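Long-range contact in response regulator (Caulobacter vibrioides, PDB 3T0Y), which probably acts, once phosphorylated, as a PhyR-type anti-anti-sigma factor in the general stress response, its sigma-like part, the piece present here, sequestering an anti-sigma factor: residues T36-Y45 / Q88-R98. Numbering follows the deposited sequence.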
ATOM      1  N   THR C  36      -3.472   6.093   2.890  1.00 18.57           N
ATOM      2  CA  THR C  36      -3.093   4.711   3.145  1.00 21.61           C
ATOM      3  C   THR C  36      -1.583   4.450   3.295  1.00 23.73           C
ATOM      4  O   THR C  36      -1.183   3.340   3.636  1.00 19.16           O
ATOM      5  CB  THR C  36      -3.639   3.780   2.057  1.00 20.62           C
ATOM      6  OG1 THR C  36      -2.898   4.001   0.855  1.00 20.38           O
ATOM      7  CG2 THR C  36      -5.135   4.046   1.810  1.00 17.31           C
ATOM      8  N   GLY C  37      -0.751   5.457   3.033  1.00 19.57           N
ATOM      9  CA  GLY C  37       0.635   5.378   3.436  1.00 21.06           C
ATOM     10  C   GLY C  37       1.700   5.442   2.373  1.00 25.48           C
ATOM     11  O   GLY C  37       2.826   5.855   2.664  1.00 27.14           O
ATOM     12  N   ASP C  38       1.364   4.997   1.168  1.00 22.47           N
ATOM     13  CA  ASP C  38       2.259   5.100   0.024  1.00 26.95           C
ATOM     14  C   ASP C  38       1.481   4.907  -1.280  1.00 29.44           C
ATOM     15  O   ASP C  38       0.286   4.569  -1.261  1.00 26.17           O
ATOM     16  CB  ASP C  38       3.443   4.118   0.132  1.00 25.87           C
ATOM     17  CG  ASP C  38       3.026   2.651  -0.005  1.00 27.94           C
ATOM     18  OD1 ASP C  38       3.898   1.770   0.170  1.00 34.31           O
ATOM     19  OD2 ASP C  38       1.847   2.370  -0.294  1.00 24.29           O
ATOM     20  N   GLN C  39       2.157   5.128  -2.410  1.00 27.78           N
ATOM     21  CA  GLN C  39       1.481   5.141  -3.704  1.00 26.37           C
ATOM     22  C   GLN C  39       1.035   3.746  -4.114  1.00 23.71           C
ATOM     23  O   GLN C  39      -0.008   3.588  -4.741  1.00 24.33           O
ATOM     24  CB  GLN C  39       2.384   5.742  -4.792  1.00 35.23           C
ATOM     25  CG  GLN C  39       1.613   6.316  -5.983  1.00 30.07           C
ATOM     26  CD  GLN C  39       0.652   7.443  -5.567  1.00 38.30           C
ATOM     27  OE1 GLN C  39       1.084   8.569  -5.277  1.00 30.27           O
ATOM     28  NE2 GLN C  39      -0.657   7.135  -5.519  1.00 29.10           N
ATOM     29  N   ALA C  40       1.817   2.734  -3.757  1.00 20.75           N
ATOM     30  CA  ALA C  40       1.453   1.354  -4.086  1.00 23.12           C
ATOM     31  C   ALA C  40       0.157   0.942  -3.394  1.00 24.92           C
ATOM     32  O   ALA C  40      -0.762   0.410  -4.026  1.00 25.80           O
ATOM     33  CB  ALA C  40       2.572   0.393  -3.711  1.00 27.28           C
ATOM     34  N   THR C  41       0.091   1.189  -2.088  1.00 24.01           N
ATOM     35  CA  THR C  41      -1.108   0.917  -1.325  1.00 21.00           C
ATOM     36  C   THR C  41      -2.275   1.772  -1.868  1.00 26.46           C
ATOM     37  O   THR C  41      -3.395   1.260  -2.069  1.00 20.06           O
ATOM     38  CB  THR C  41      -0.887   1.175   0.178  1.00 21.56           C
ATOM     39  OG1 THR C  41       0.255   0.428   0.634  1.00 23.53           O
ATOM     40  CG2 THR C  41      -2.102   0.736   0.978  1.00 19.10           C
ATOM     41  N   GLY C  42      -2.008   3.049  -2.150  1.00 21.61           N
ATOM     42  CA  GLY C  42      -3.060   3.941  -2.651  1.00 23.60           C
ATOM     43  C   GLY C  42      -3.608   3.501  -4.012  1.00 27.40           C
ATOM     44  O   GLY C  42      -4.824   3.448  -4.230  1.00 21.90           O
ATOM     45  N   ASP C  43      -2.702   3.169  -4.929  1.00 23.80           N
ATOM     46  CA  ASP C  43      -3.091   2.663  -6.235  1.00 25.30           C
ATOM     47  C   ASP C  43      -3.836   1.345  -6.123  1.00 23.48           C
ATOM     48  O   ASP C  43      -4.715   1.063  -6.916  1.00 26.22           O
ATOM     49  CB  ASP C  43      -1.871   2.511  -7.144  1.00 26.74           C
ATOM     50  CG  ASP C  43      -1.262   3.848  -7.516  1.00 29.96           C
ATOM     51  OD1 ASP C  43      -1.895   4.874  -7.212  1.00 30.21           O
ATOM     52  OD2 ASP C  43      -0.174   3.887  -8.133  1.00 38.12           O
ATOM     53  N   HIS C  44      -3.493   0.526  -5.145  1.00 26.27           N
ATOM     54  CA  HIS C  44      -4.249  -0.706  -4.949  1.00 28.89           C
ATOM     55  C   HIS C  44      -5.732  -0.386  -4.727  1.00 26.68           C
ATOM     56  O   HIS C  44      -6.619  -1.021  -5.307  1.00 24.61           O
ATOM     57  CB  HIS C  44      -3.703  -1.510  -3.764  1.00 21.93           C
ATOM     58  CG  HIS C  44      -4.687  -2.498  -3.214  1.00 26.53           C
ATOM     59  ND1 HIS C  44      -4.996  -3.682  -3.858  1.00 29.22           N
ATOM     60  CD2 HIS C  44      -5.450  -2.469  -2.094  1.00 21.38           C
ATOM     61  CE1 HIS C  44      -5.895  -4.344  -3.149  1.00 23.32           C
ATOM     62  NE2 HIS C  44      -6.190  -3.629  -2.077  1.00 27.50           N
ATOM     63  N   TYR C  45      -5.995   0.621  -3.895  1.00 23.32           N
ATOM     64  CA  TYR C  45      -7.362   0.937  -3.490  1.00 22.37           C
ATOM     65  C   TYR C  45      -8.139   1.657  -4.594  1.00 22.47           C
ATOM     66  O   TYR C  45      -9.344   1.463  -4.762  1.00 22.27           O
ATOM     67  CB  TYR C  45      -7.362   1.757  -2.192  1.00 22.80           C
ATOM     68  CG  TYR C  45      -7.262   0.894  -0.961  1.00 23.67           C
ATOM     69  CD1 TYR C  45      -8.311   0.045  -0.608  1.00 24.56           C
ATOM     70  CD2 TYR C  45      -6.118   0.901  -0.169  1.00 25.08           C
ATOM     71  CE1 TYR C  45      -8.233  -0.761   0.514  1.00 25.48           C
ATOM     72  CE2 TYR C  45      -6.027   0.096   0.969  1.00 24.98           C
ATOM     73  CZ  TYR C  45      -7.095  -0.731   1.300  1.00 24.46           C
ATOM     74  OH  TYR C  45      -7.040  -1.520   2.416  1.00 22.48           O
ATOM     75  N   GLN C  88      -6.383  -9.188   1.508  1.00 39.39           N
ATOM     76  CA  GLN C  88      -6.789  -7.830   1.207  1.00 40.36           C
ATOM     77  C   GLN C  88      -6.811  -6.934   2.447  1.00 34.91           C
ATOM     78  O   GLN C  88      -6.616  -5.725   2.341  1.00 31.09           O
ATOM     79  CB  GLN C  88      -8.148  -7.829   0.496  1.00 48.24           C
ATOM     80  CG  GLN C  88      -8.149  -8.630  -0.818  1.00 51.11           C
ATOM     81  CD  GLN C  88      -7.090  -8.149  -1.824  1.00 55.95           C
ATOM     82  OE1 GLN C  88      -5.925  -8.574  -1.786  1.00 49.94           O
ATOM     83  NE2 GLN C  88      -7.499  -7.264  -2.730  1.00 55.29           N
ATOM     84  N   ARG C  89      -7.058  -7.513   3.617  1.00 34.00           N
ATOM     85  CA  ARG C  89      -7.036  -6.729   4.847  1.00 37.95           C
ATOM     86  C   ARG C  89      -5.638  -6.174   5.099  1.00 34.03           C
ATOM     87  O   ARG C  89      -5.480  -5.122   5.723  1.00 31.97           O
ATOM     88  CB  ARG C  89      -7.470  -7.560   6.059  1.00 37.30           C
ATOM     89  CG  ARG C  89      -8.870  -8.138   5.957  1.00 44.62           C
ATOM     90  CD  ARG C  89      -9.561  -8.144   7.323  1.00 49.32           C
ATOM     91  NE  ARG C  89     -10.029  -9.471   7.727  1.00 52.81           N
ATOM     92  CZ  ARG C  89     -10.979 -10.159   7.099  1.00 54.42           C
ATOM     93  NH1 ARG C  89     -11.559  -9.669   6.011  1.00 52.92           N
ATOM     94  NH2 ARG C  89     -11.339 -11.352   7.546  1.00 61.03           N
ATOM     95  N   LEU C  90      -4.627  -6.884   4.616  1.00 25.47           N
ATOM     96  CA  LEU C  90      -3.241  -6.471   4.832  1.00 28.57           C
ATOM     97  C   LEU C  90      -2.991  -5.069   4.274  1.00 28.27           C
ATOM     98  O   LEU C  90      -2.087  -4.370   4.721  1.00 21.52           O
ATOM     99  CB  LEU C  90      -2.271  -7.464   4.193  1.00 26.57           C
ATOM    100  CG  LEU C  90      -2.162  -8.867   4.803  1.00 31.92           C
ATOM    101  CD1 LEU C  90      -1.456  -9.803   3.840  1.00 27.86           C
ATOM    102  CD2 LEU C  90      -1.435  -8.854   6.154  1.00 25.21           C
HETATM  103  N   MSE C  91      -3.810  -4.642   3.317  1.00 23.78           N
HETATM  104  CA  MSE C  91      -3.593  -3.345   2.694  1.00 24.75           C
HETATM  105  C   MSE C  91      -3.995  -2.173   3.615  1.00 28.96           C
HETATM  106  O   MSE C  91      -3.676  -1.005   3.340  1.00 25.35           O
HETATM  107  CB  MSE C  91      -4.283  -3.279   1.331  1.00 24.05           C
HETATM  108  CG  MSE C  91      -3.775  -4.344   0.346  1.00 23.98           C
HETATM  109 SE   MSE C  91      -1.802  -4.522   0.260  0.80 21.29          SE
HETATM  110  CE  MSE C  91      -1.593  -3.078  -0.996  1.00 18.42           C
ATOM    111  N   ARG C  92      -4.684  -2.497   4.709  1.00 24.83           N
ATOM    112  CA  ARG C  92      -5.083  -1.496   5.708  1.00 25.71           C
ATOM    113  C   ARG C  92      -3.987  -1.243   6.730  1.00 27.98           C
ATOM    114  O   ARG C  92      -4.122  -0.374   7.579  1.00 24.71           O
ATOM    115  CB  ARG C  92      -6.347  -1.947   6.442  1.00 27.56           C
ATOM    116  CG  ARG C  92      -7.570  -1.978   5.555  1.00 30.51           C
ATOM    117  CD  ARG C  92      -7.973  -0.562   5.210  1.00 27.50           C
ATOM    118  NE  ARG C  92      -8.302   0.151   6.438  1.00 31.55           N
ATOM    119  CZ  ARG C  92      -9.537   0.307   6.898  1.00 34.10           C
ATOM    120  NH1 ARG C  92     -10.563  -0.163   6.201  1.00 29.43           N
ATOM    121  NH2 ARG C  92      -9.741   0.954   8.042  1.00 31.25           N
ATOM    122  N   ILE C  93      -2.916  -2.030   6.673  1.00 21.53           N
ATOM    123  CA  ILE C  93      -1.776  -1.806   7.544  1.00 24.68           C
ATOM    124  C   ILE C  93      -0.778  -0.832   6.897  1.00 22.16           C
ATOM    125  O   ILE C  93      -0.453  -0.949   5.708  1.00 19.28           O
ATOM    126  CB  ILE C  93      -1.064  -3.135   7.822  1.00 26.86           C
ATOM    127  CG1 ILE C  93      -2.022  -4.078   8.550  1.00 24.92           C
ATOM    128  CG2 ILE C  93       0.210  -2.896   8.604  1.00 21.70           C
ATOM    129  CD1 ILE C  93      -1.604  -5.498   8.517  1.00 27.18           C
ATOM    130  N   ALA C  94      -0.292   0.121   7.678  1.00 19.05           N
ATOM    131  CA  ALA C  94       0.733   1.042   7.191  1.00 27.30           C
ATOM    132  C   ALA C  94       1.818   0.221   6.540  1.00 23.80           C
ATOM    133  O   ALA C  94       2.266  -0.773   7.113  1.00 25.29           O
ATOM    134  CB  ALA C  94       1.318   1.869   8.327  1.00 23.65           C
ATOM    135  N   PRO C  95       2.239   0.628   5.338  1.00 21.13           N
ATOM    136  CA  PRO C  95       3.223  -0.108   4.533  1.00 26.67           C
ATOM    137  C   PRO C  95       4.476  -0.574   5.301  1.00 24.96           C
ATOM    138  O   PRO C  95       4.850  -1.742   5.171  1.00 24.94           O
ATOM    139  CB  PRO C  95       3.587   0.891   3.433  1.00 25.78           C
ATOM    140  CG  PRO C  95       2.304   1.700   3.247  1.00 24.16           C
ATOM    141  CD  PRO C  95       1.724   1.816   4.638  1.00 23.44           C
ATOM    142  N   ARG C  96       5.115   0.294   6.077  1.00 23.23           N
ATOM    143  CA  ARG C  96       6.331  -0.119   6.758  0.50 24.11           C
ATOM    144  C   ARG C  96       6.025  -1.141   7.851  1.00 22.56           C
ATOM    145  O   ARG C  96       6.854  -2.003   8.156  1.00 20.94           O
ATOM    146  CB  ARG C  96       7.097   1.084   7.313  0.50 25.77           C
ATOM    147  CG  ARG C  96       8.609   1.019   7.064  0.50 31.93           C
ATOM    148  CD  ARG C  96       8.939   1.135   5.566  0.50 34.41           C
ATOM    149  NE  ARG C  96      10.261   0.596   5.227  0.50 34.49           N
ATOM    150  CZ  ARG C  96      10.770   0.592   4.000  0.50 34.63           C
ATOM    151  NH1 ARG C  96      10.073   1.105   2.993  0.50 41.19           N
ATOM    152  NH2 ARG C  96      11.975   0.078   3.775  0.50 38.24           N
ATOM    153  N   SER C  97       4.830  -1.069   8.420  1.00 20.95           N
ATOM    154  CA  SER C  97       4.449  -2.017   9.458  1.00 20.39           C
ATOM    155  C   SER C  97       4.066  -3.313   8.790  1.00 21.49           C
ATOM    156  O   SER C  97       4.305  -4.389   9.330  1.00 23.91           O
ATOM    157  CB  SER C  97       3.282  -1.492  10.288  1.00 24.04           C
ATOM    158  OG  SER C  97       3.612  -0.260  10.916  1.00 23.31           O
ATOM    159  N   ARG C  98       3.476  -3.209   7.607  1.00 19.80           N
ATOM    160  CA  ARG C  98       3.112  -4.394   6.838  1.00 23.62           C
ATOM    161  C   ARG C  98       4.325  -5.209   6.402  1.00 21.68           C
ATOM    162  O   ARG C  98       4.292  -6.443   6.385  1.00 22.95           O
ATOM    163  CB  ARG C  98       2.332  -3.999   5.598  1.00 15.65           C
ATOM    164  CG  ARG C  98       1.553  -5.156   5.017  1.00 22.87           C
ATOM    165  CD  ARG C  98       0.429  -4.638   4.154  1.00 30.74           C
ATOM    166  NE  ARG C  98       0.948  -3.951   2.995  1.00 34.83           N
ATOM    167  CZ  ARG C  98       0.698  -2.698   2.651  1.00 22.64           C
ATOM    168  NH1 ARG C  98      -0.103  -1.929   3.368  1.00 28.30           N
ATOM    169  NH2 ARG C  98       1.262  -2.226   1.543  1.00 23.49           N
TER
HETATM  170  O   HOH W   1      -3.215   1.602   4.690  1.00 25.10           O
HETATM  171  O   HOH W   2      -7.627  -4.183  -0.166  1.00 35.35           O
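What are probably the sigma2-like and sigma4-like parts of the PhyR sigma-like domain meet here, where the capped start of helix 39-54 packs on the link between helices 86-89 and 95-106. Asp38 is the N-cap. Its OD2 accepts from Thr41 N and Thr41 OG1, which arrive from opposite faces of the carboxylate. Thr41 OG1 in turn accepts from Arg98 NH2 at 3.0 Å, a nearly straight bond (165°) lying close to the guanidinium plane. This chain of bonds ties the cap to helix 95-106; the same NH2 also bonds to Leu35 O of the second subunit. Pro95 lies against the cap, its CB 3.4 Å from Asp38 OD1. Met91, a selenomethionine, has CG anti to its carbonyl carbon (chi1 -60°), and CG lies over one face of the His44 ring, 3.8 Å from its centroid. The amide of Gln88 comes to that ring's edge, with NE2 3.4 Å from His44 CE1. Tyr45 reaches Met91 CB with CZ (3.8 Å), while its OH bonds to Ser81. One water joins Thr36 O to Met91 O; another links His44 NE2 and Gln88 O. Helices 66-80 and 122-140 both reach the Tyr45 and Arg92 side, through Trp78 and Glu139.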